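Local coordinates for hypothetical protein SO0527 (Shewanella oneidensis, PDB 2BBE) that is of unknown function but belongs to the antibiotic biosynthesis monooxygenase family and may have monooxygenase activity, at residues K26-I38 with Y50-F64. Residues are numbered along the deposited sequence; the frame is centred on the assembly and turned at random. Where two conformers were deposited one is given.
Sequences KTEALIAALASLI and YELNVSRDEPRRVTF. With SO4 (sulfate ion), chain B.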
ATOM      1  N   LYS A  26      16.426 -26.259   0.165  1.00 15.52           N
ATOM      2  CA  LYS A  26      15.161 -26.097  -0.557  1.00 14.98           C
ATOM      3  C   LYS A  26      14.687 -24.646  -0.626  1.00 14.49           C
ATOM      4  O   LYS A  26      13.573 -24.389  -1.078  1.00 13.30           O
ATOM      5  CB  LYS A  26      14.059 -26.947   0.088  1.00 15.83           C
ATOM      6  CG  LYS A  26      14.315 -28.458   0.091  1.00 15.99           C
ATOM      7  CD  LYS A  26      14.343 -29.035  -1.335  1.00 17.24           C
ATOM      8  CE  LYS A  26      14.437 -30.560  -1.329  1.00 19.75           C
ATOM      9  NZ  LYS A  26      14.419 -31.136  -2.736  1.00 22.18           N
ATOM     10  N   THR A  27      15.515 -23.705  -0.177  1.00 14.25           N
ATOM     11  CA  THR A  27      15.058 -22.314  -0.062  1.00 13.62           C
ATOM     12  C   THR A  27      14.738 -21.695  -1.428  1.00 13.96           C
ATOM     13  O   THR A  27      13.675 -21.106  -1.590  1.00 12.95           O
ATOM     14  CB  THR A  27      16.063 -21.444   0.690  1.00 14.07           C
ATOM     15  OG1 THR A  27      16.374 -22.062   1.942  1.00 12.50           O
ATOM     16  CG2 THR A  27      15.477 -20.058   0.938  1.00 13.07           C
ATOM     17  N   GLU A  28      15.643 -21.819  -2.408  1.00 14.60           N
ATOM     18  CA  GLU A  28      15.371 -21.281  -3.748  0.50 15.28           C
ATOM     19  C   GLU A  28      14.118 -21.893  -4.379  1.00 14.75           C
ATOM     20  O   GLU A  28      13.299 -21.178  -4.959  1.00 14.40           O
ATOM     21  CB  GLU A  28      16.576 -21.466  -4.666  0.50 16.15           C
ATOM     22  CG  GLU A  28      17.790 -20.687  -4.194  0.50 20.12           C
ATOM     23  CD  GLU A  28      17.570 -19.186  -4.224  0.50 23.71           C
ATOM     24  OE1 GLU A  28      16.829 -18.698  -5.110  0.50 27.42           O
ATOM     25  OE2 GLU A  28      18.139 -18.491  -3.359  0.50 26.33           O
ATOM     26  N   ALA A  29      13.968 -23.215  -4.251  1.00 13.99           N
ATOM     27  CA  ALA A  29      12.747 -23.913  -4.716  1.00 13.09           C
ATOM     28  C   ALA A  29      11.485 -23.377  -4.010  1.00 12.70           C
ATOM     29  O   ALA A  29      10.441 -23.204  -4.639  1.00 11.67           O
ATOM     30  CB  ALA A  29      12.874 -25.429  -4.522  1.00 13.61           C
ATOM     31  N   LEU A  30      11.597 -23.090  -2.715  1.00 11.61           N
ATOM     32  CA  LEU A  30      10.442 -22.568  -1.978  1.00 11.73           C
ATOM     33  C   LEU A  30      10.059 -21.160  -2.440  1.00 11.82           C
ATOM     34  O   LEU A  30       8.879 -20.882  -2.643  1.00 11.09           O
ATOM     35  CB  LEU A  30      10.693 -22.579  -0.476  1.00 11.64           C
ATOM     36  CG  LEU A  30       9.521 -22.034   0.363  1.00 13.44           C
ATOM     37  CD1 LEU A  30       8.222 -22.884   0.129  1.00 12.70           C
ATOM     38  CD2 LEU A  30       9.896 -21.949   1.823  1.00 14.63           C
ATOM     39  N   ILE A  31      11.054 -20.282  -2.598  1.00 11.43           N
ATOM     40  CA  ILE A  31      10.779 -18.911  -3.067  1.00 12.13           C
ATOM     41  C   ILE A  31      10.088 -19.002  -4.432  1.00 12.17           C
ATOM     42  O   ILE A  31       9.093 -18.327  -4.660  1.00 12.74           O
ATOM     43  CB  ILE A  31      12.068 -18.016  -3.177  1.00 12.11           C
ATOM     44  CG1 ILE A  31      12.778 -17.869  -1.811  1.00 12.07           C
ATOM     45  CG2 ILE A  31      11.732 -16.610  -3.769  1.00 11.32           C
ATOM     46  CD1 ILE A  31      14.249 -17.363  -1.903  1.00 11.99           C
ATOM     47  N   ALA A  32      10.624 -19.828  -5.330  1.00 12.22           N
ATOM     48  CA  ALA A  32      10.019 -20.002  -6.658  1.00 12.82           C
ATOM     49  C   ALA A  32       8.564 -20.494  -6.618  1.00 12.58           C
ATOM     50  O   ALA A  32       7.707 -19.967  -7.349  1.00 12.64           O
ATOM     51  CB  ALA A  32      10.881 -20.911  -7.539  1.00 13.05           C
ATOM     52  N   ALA A  33       8.294 -21.482  -5.761  1.00 12.49           N
ATOM     53  CA  ALA A  33       6.965 -22.078  -5.611  1.00 12.45           C
ATOM     54  C   ALA A  33       5.965 -21.037  -5.101  1.00 12.42           C
ATOM     55  O   ALA A  33       4.835 -20.927  -5.618  1.00 11.99           O
ATOM     56  CB  ALA A  33       7.018 -23.278  -4.657  1.00 12.52           C
ATOM     57  N   LEU A  34       6.384 -20.264  -4.098  1.00 11.96           N
ATOM     58  CA  LEU A  34       5.514 -19.199  -3.543  1.00 11.30           C
ATOM     59  C   LEU A  34       5.348 -18.055  -4.555  1.00 11.37           C
ATOM     60  O   LEU A  34       4.251 -17.507  -4.715  1.00 10.80           O
ATOM     61  CB  LEU A  34       6.074 -18.683  -2.205  1.00 10.43           C
ATOM     62  CG  LEU A  34       5.976 -19.711  -1.048  1.00 11.24           C
ATOM     63  CD1 LEU A  34       6.848 -19.290   0.125  1.00 12.48           C
ATOM     64  CD2 LEU A  34       4.517 -19.911  -0.577  1.00 11.04           C
ATOM     65  N   ALA A  35       6.436 -17.678  -5.231  1.00 11.58           N
ATOM     66  CA  ALA A  35       6.341 -16.561  -6.179  1.00 11.19           C
ATOM     67  C   ALA A  35       5.412 -16.903  -7.334  1.00 11.68           C
ATOM     68  O   ALA A  35       4.777 -15.997  -7.912  1.00 11.40           O
ATOM     69  CB  ALA A  35       7.724 -16.136  -6.695  1.00 11.33           C
ATOM     70  N   SER A  36       5.332 -18.193  -7.679  1.00 11.62           N
ATOM     71  CA  SER A  36       4.478 -18.633  -8.793  1.00 12.36           C
ATOM     72  C   SER A  36       2.983 -18.355  -8.511  1.00 12.00           C
ATOM     73  O   SER A  36       2.170 -18.267  -9.452  1.00 12.13           O
ATOM     74  CB  SER A  36       4.692 -20.131  -9.101  1.00 12.65           C
ATOM     75  OG  SER A  36       4.037 -20.902  -8.097  1.00 14.58           O
ATOM     76  N   LEU A  37       2.630 -18.204  -7.235  1.00 11.38           N
ATOM     77  CA  LEU A  37       1.241 -17.952  -6.827  1.00 11.87           C
ATOM     78  C   LEU A  37       0.823 -16.495  -6.993  1.00 11.40           C
ATOM     79  O   LEU A  37      -0.372 -16.180  -6.969  1.00 11.75           O
ATOM     80  CB  LEU A  37       1.013 -18.339  -5.343  1.00 11.27           C
ATOM     81  CG  LEU A  37       1.414 -19.754  -4.924  1.00 13.43           C
ATOM     82  CD1 LEU A  37       1.262 -19.934  -3.417  1.00 11.16           C
ATOM     83  CD2 LEU A  37       0.621 -20.808  -5.712  1.00 14.04           C
ATOM     84  N   ILE A  38       1.798 -15.605  -7.140  1.00 11.76           N
ATOM     85  CA  ILE A  38       1.517 -14.167  -7.046  1.00 11.77           C
ATOM     86  C   ILE A  38       0.666 -13.584  -8.205  1.00 12.13           C
ATOM     87  O   ILE A  38      -0.316 -12.875  -7.940  1.00 12.36           O
ATOM     88  CB  ILE A  38       2.828 -13.348  -6.809  1.00 12.38           C
ATOM     89  CG1 ILE A  38       3.396 -13.709  -5.431  1.00 12.28           C
ATOM     90  CG2 ILE A  38       2.559 -11.815  -6.914  1.00 10.97           C
ATOM     91  CD1 ILE A  38       4.733 -13.039  -5.117  1.00 11.96           C
ATOM     92  N   TYR A  50      -0.605  -8.869  -1.689  1.00  9.38           N
ATOM     93  CA  TYR A  50      -0.047 -10.226  -1.658  1.00  9.77           C
ATOM     94  C   TYR A  50       1.448 -10.169  -1.930  1.00 10.63           C
ATOM     95  O   TYR A  50       1.901 -10.320  -3.083  1.00 11.66           O
ATOM     96  CB  TYR A  50      -0.768 -11.079  -2.694  1.00 10.02           C
ATOM     97  CG  TYR A  50      -0.623 -12.567  -2.525  1.00 10.19           C
ATOM     98  CD1 TYR A  50      -1.142 -13.227  -1.392  1.00 10.04           C
ATOM     99  CD2 TYR A  50      -0.026 -13.320  -3.524  1.00  9.07           C
ATOM    100  CE1 TYR A  50      -1.044 -14.622  -1.254  1.00 10.09           C
ATOM    101  CE2 TYR A  50       0.068 -14.720  -3.413  1.00 10.43           C
ATOM    102  CZ  TYR A  50      -0.438 -15.348  -2.275  1.00 11.81           C
ATOM    103  OH  TYR A  50      -0.334 -16.707  -2.199  1.00 12.19           O
ATOM    104  N   GLU A  51       2.209  -9.938  -0.863  1.00 10.00           N
ATOM    105  CA  GLU A  51       3.620  -9.608  -0.979  1.00  9.80           C
ATOM    106  C   GLU A  51       4.469 -10.720  -0.388  1.00 10.00           C
ATOM    107  O   GLU A  51       4.216 -11.175   0.732  1.00  9.86           O
ATOM    108  CB  GLU A  51       3.917  -8.299  -0.248  1.00 10.57           C
ATOM    109  CG  GLU A  51       3.208  -7.102  -0.878  1.00 10.60           C
ATOM    110  CD  GLU A  51       3.431  -5.828  -0.086  1.00 14.79           C
ATOM    111  OE1 GLU A  51       4.160  -5.857   0.938  1.00 16.74           O
ATOM    112  OE2 GLU A  51       2.875  -4.791  -0.502  1.00 15.51           O
ATOM    113  N   LEU A  52       5.466 -11.151  -1.157  1.00  9.62           N
ATOM    114  CA  LEU A  52       6.403 -12.194  -0.732  1.00  9.37           C
ATOM    115  C   LEU A  52       7.711 -11.573  -0.211  1.00  9.25           C
ATOM    116  O   LEU A  52       8.163 -10.538  -0.711  1.00  9.77           O
ATOM    117  CB  LEU A  52       6.687 -13.141  -1.914  1.00  8.74           C
ATOM    118  CG  LEU A  52       7.445 -14.447  -1.620  1.00  9.79           C
ATOM    119  CD1 LEU A  52       6.708 -15.318  -0.555  1.00 10.51           C
ATOM    120  CD2 LEU A  52       7.653 -15.220  -2.936  1.00  8.69           C
ATOM    121  N   ASN A  53       8.308 -12.208   0.796  1.00  9.19           N
ATOM    122  CA  ASN A  53       9.431 -11.631   1.535  1.00  9.80           C
ATOM    123  C   ASN A  53      10.398 -12.745   1.952  1.00 10.23           C
ATOM    124  O   ASN A  53       9.961 -13.842   2.362  1.00 10.30           O
ATOM    125  CB  ASN A  53       8.919 -10.911   2.798  1.00  9.40           C
ATOM    126  CG  ASN A  53       7.791  -9.909   2.503  1.00 11.86           C
ATOM    127  OD1 ASN A  53       6.595 -10.262   2.471  1.00 15.43           O
ATOM    128  ND2 ASN A  53       8.168  -8.679   2.265  1.00  7.70           N
ATOM    129  N   VAL A  54      11.698 -12.474   1.853  1.00  9.62           N
ATOM    130  CA  VAL A  54      12.724 -13.412   2.313  1.00 10.37           C
ATOM    131  C   VAL A  54      13.423 -12.837   3.539  1.00 10.04           C
ATOM    132  O   VAL A  54      13.824 -11.655   3.557  1.00  8.67           O
ATOM    133  CB  VAL A  54      13.759 -13.766   1.190  1.00 10.75           C
ATOM    134  CG1 VAL A  54      13.073 -14.620   0.146  1.00 12.81           C
ATOM    135  CG2 VAL A  54      14.352 -12.489   0.525  1.00 11.36           C
ATOM    136  N   SER A  55      13.534 -13.668   4.574  1.00  9.74           N
ATOM    137  CA  SER A  55      14.084 -13.228   5.860  1.00  9.73           C
ATOM    138  C   SER A  55      15.557 -12.872   5.787  1.00 10.51           C
ATOM    139  O   SER A  55      16.370 -13.627   5.228  1.00 10.56           O
ATOM    140  CB  SER A  55      13.879 -14.298   6.932  1.00  9.88           C
ATOM    141  OG  SER A  55      14.486 -13.918   8.157  1.00  9.05           O
ATOM    142  N   ARG A  56      15.898 -11.733   6.383  1.00 10.11           N
ATOM    143  CA  ARG A  56      17.297 -11.337   6.566  1.00 11.25           C
ATOM    144  C   ARG A  56      17.904 -12.034   7.785  1.00 12.45           C
ATOM    145  O   ARG A  56      19.133 -12.117   7.913  1.00 13.38           O
ATOM    146  CB  ARG A  56      17.374  -9.811   6.756  1.00 10.20           C
ATOM    147  CG  ARG A  56      16.966  -9.027   5.503  1.00 10.04           C
ATOM    148  CD  ARG A  56      16.932  -7.519   5.786  1.00 10.46           C
ATOM    149  NE  ARG A  56      18.254  -6.927   6.058  1.00 10.10           N
ATOM    150  CZ  ARG A  56      18.620  -6.390   7.222  1.00 12.78           C
ATOM    151  NH1 ARG A  56      17.808  -6.441   8.275  1.00 11.55           N
ATOM    152  NH2 ARG A  56      19.822  -5.820   7.346  1.00 13.70           N
ATOM    153  N   ASP A  57      17.051 -12.507   8.691  1.00 12.98           N
ATOM    154  CA  ASP A  57      17.527 -13.120   9.945  1.00 14.71           C
ATOM    155  C   ASP A  57      17.653 -14.639   9.898  1.00 14.79           C
ATOM    156  O   ASP A  57      18.506 -15.212  10.579  1.00 14.66           O
ATOM    157  CB  ASP A  57      16.609 -12.734  11.095  1.00 14.68           C
ATOM    158  CG  ASP A  57      16.507 -11.233  11.257  1.00 18.45           C
ATOM    159  OD1 ASP A  57      17.569 -10.586  11.441  1.00 19.20           O
ATOM    160  OD2 ASP A  57      15.377 -10.707  11.181  1.00 18.35           O
ATOM    161  N   GLU A  58      16.783 -15.276   9.124  1.00 14.67           N
ATOM    162  CA  GLU A  58      16.768 -16.723   8.962  1.00 15.89           C
ATOM    163  C   GLU A  58      16.581 -16.959   7.463  1.00 16.38           C
ATOM    164  O   GLU A  58      15.471 -16.971   6.957  1.00 15.73           O
ATOM    165  CB  GLU A  58      15.628 -17.359   9.778  1.00 16.14           C
ATOM    166  CG  GLU A  58      15.358 -18.849   9.414  1.00 17.35           C
ATOM    167  CD  GLU A  58      16.648 -19.667   9.396  1.00 21.29           C
ATOM    168  OE1 GLU A  58      17.169 -19.934  10.504  1.00 20.88           O
ATOM    169  OE2 GLU A  58      17.151 -20.002   8.290  1.00 19.06           O
ATOM    170  N   PRO A  59      17.684 -17.106   6.732  1.00 17.68           N
ATOM    171  CA  PRO A  59      17.501 -17.078   5.283  1.00 17.42           C
ATOM    172  C   PRO A  59      16.710 -18.261   4.676  1.00 15.38           C
ATOM    173  O   PRO A  59      16.345 -18.170   3.511  1.00 15.94           O
ATOM    174  CB  PRO A  59      18.931 -16.981   4.755  1.00 18.39           C
ATOM    175  CG  PRO A  59      19.729 -16.427   5.941  1.00 20.41           C
ATOM    176  CD  PRO A  59      19.108 -17.192   7.095  1.00 18.84           C
ATOM    177  N   ARG A  60      16.398 -19.302   5.462  1.00 13.02           N
ATOM    178  CA  ARG A  60      15.457 -20.359   5.010  0.50 12.59           C
ATOM    179  C   ARG A  60      13.985 -19.943   5.118  1.00 11.77           C
ATOM    180  O   ARG A  60      13.095 -20.638   4.594  1.00 11.50           O
ATOM    181  CB  ARG A  60      15.679 -21.684   5.755  0.50 12.11           C
ATOM    182  CG  ARG A  60      16.918 -22.468   5.280  0.50 13.05           C
ATOM    183  CD  ARG A  60      17.104 -23.767   6.058  0.50 12.72           C
ATOM    184  NE  ARG A  60      18.458 -24.294   5.889  0.50 14.19           N
ATOM    185  CZ  ARG A  60      18.997 -25.278   6.606  0.50 15.30           C
ATOM    186  NH1 ARG A  60      18.304 -25.882   7.565  0.50 16.38           N
ATOM    187  NH2 ARG A  60      20.243 -25.655   6.360  0.50 15.18           N
ATOM    188  N   ARG A  61      13.702 -18.831   5.804  1.00 11.22           N
ATOM    189  CA  ARG A  61      12.316 -18.369   5.998  0.50 10.24           C
ATOM    190  C   ARG A  61      11.820 -17.480   4.851  1.00 10.80           C
ATOM    191  O   ARG A  61      12.484 -16.487   4.507  1.00  9.95           O
ATOM    192  CB  ARG A  61      12.193 -17.604   7.326  0.50  9.76           C
ATOM    193  CG  ARG A  61      10.799 -16.969   7.561  0.50  7.05           C
ATOM    194  CD  ARG A  61      10.546 -16.696   9.028  0.50  4.53           C
ATOM    195  NE  ARG A  61      10.418 -17.943   9.775  0.50  5.43           N
ATOM    196  CZ  ARG A  61      11.233 -18.380  10.722  0.50  3.65           C
ATOM    197  NH1 ARG A  61      12.276 -17.651  11.127  0.50  3.10           N
ATOM    198  NH2 ARG A  61      10.971 -19.561  11.286  0.50  2.00           N
ATOM    199  N   VAL A  62      10.657 -17.818   4.295  1.00 10.55           N
ATOM    200  CA  VAL A  62      10.013 -17.046   3.238  1.00 10.65           C
ATOM    201  C   VAL A  62       8.573 -16.773   3.717  1.00 11.00           C
ATOM    202  O   VAL A  62       7.896 -17.709   4.172  1.00 11.72           O
ATOM    203  CB  VAL A  62      10.005 -17.841   1.904  1.00 10.69           C
ATOM    204  CG1 VAL A  62       9.623 -16.939   0.748  1.00 10.24           C
ATOM    205  CG2 VAL A  62      11.409 -18.460   1.619  1.00 10.83           C
ATOM    206  N   THR A  63       8.110 -15.525   3.629  1.00 10.00           N
ATOM    207  CA  THR A  63       6.849 -15.124   4.275  1.00  9.88           C
ATOM    208  C   THR A  63       5.960 -14.280   3.368  1.00  9.76           C
ATOM    209  O   THR A  63       6.435 -13.313   2.761  1.00  9.51           O
ATOM    210  CB  THR A  63       7.157 -14.325   5.576  1.00  9.70           C
ATOM    211  OG1 THR A  63       7.881 -15.170   6.471  1.00 11.89           O
ATOM    212  CG2 THR A  63       5.874 -13.782   6.270  1.00  8.48           C
ATOM    213  N   PHE A  64       4.676 -14.641   3.284  1.00  8.92           N
ATOM    214  CA  PHE A  64       3.690 -13.808   2.619  1.00  9.47           C
ATOM    215  C   PHE A  64       3.033 -12.829   3.596  1.00  9.65           C
ATOM    216  O   PHE A  64       2.631 -13.205   4.705  1.00  9.07           O
ATOM    217  CB  PHE A  64       2.566 -14.671   1.969  1.00  9.38           C
ATOM    218  CG  PHE A  64       2.783 -14.963   0.503  1.00 10.31           C
ATOM    219  CD1 PHE A  64       2.855 -13.918  -0.432  1.00  9.86           C
ATOM    220  CD2 PHE A  64       2.880 -16.284   0.050  1.00 10.25           C
ATOM    221  CE1 PHE A  64       3.044 -14.191  -1.795  1.00 10.61           C
ATOM    222  CE2 PHE A  64       3.055 -16.559  -1.304  1.00  9.29           C
ATOM    223  CZ  PHE A  64       3.161 -15.520  -2.217  1.00  9.46           C
TER
HETATM  224  S   SO4 B 201      21.477  -6.702   4.121  1.00 35.75           S
HETATM  225  O1  SO4 B 201      22.743  -7.137   4.716  1.00 34.90           O
HETATM  226  O2  SO4 B 201      21.127  -5.352   4.626  1.00 33.25           O
HETATM  227  O3  SO4 B 201      21.610  -6.677   2.659  1.00 35.43           O
HETATM  228  O4  SO4 B 201      20.469  -7.706   4.486  1.00 34.28           O
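Helix 27-35 lies over the hairpin of strands 50-55 and 61-64, running 11° from the direction of strand 61-64 at an axis distance of 9.1 Å and nearly antiparallel to strand 50-55, so that Ile31 sits above Val62 and Ala35 above Leu52. This is the helix-on-sheet layer of the ferredoxin-like fold of dimeric alpha-beta barrel proteins, and it illustrates how such a layer can be joined by apolar side chains with no hydrogen bond between the two segments. Val62 offers both methyls to the helix: CG2 meets Ile31 CG1 at 3.7 Å and also Leu30 CD2, while CG1 packs against Leu34 CD1. Ile31 crosses Val62 at about a right angle and, with its chain stretched out (chi2 163°), carries CD1 on to Val54 CG1, 3.6 Å away. The Leu52 branches divide their work, CD2 lying against the backbone of Ala35 and CD1 against Leu34 CB. That same CD1 stands over the centre of the Phe64 ring, 3.7 Å above its plane, and the opposite face receives Tyr50 CZ off-centre, so the phenyl group is sandwiched within its own sheet. Ile38 brings CG1 in at the edge of this ring and reaches Leu52 CB with CD1. Toward Ile38, the hydroxyl of Tyr50 rests against CB and CD1 of Leu37, and the tyrosine ring also meets that of His77. Helix 81-94 adds Tyr86 against Leu30 and Leu34, whereas residues 52-55 pair with a strand of the second subunit, carrying the sheet across the interface. At the turn end, Thr27 OG1 shares a hydrogen bond with Ser22 OG, while CG2 of Thr27, anti to the backbone N, lies 3.3 Å from Pro59 O.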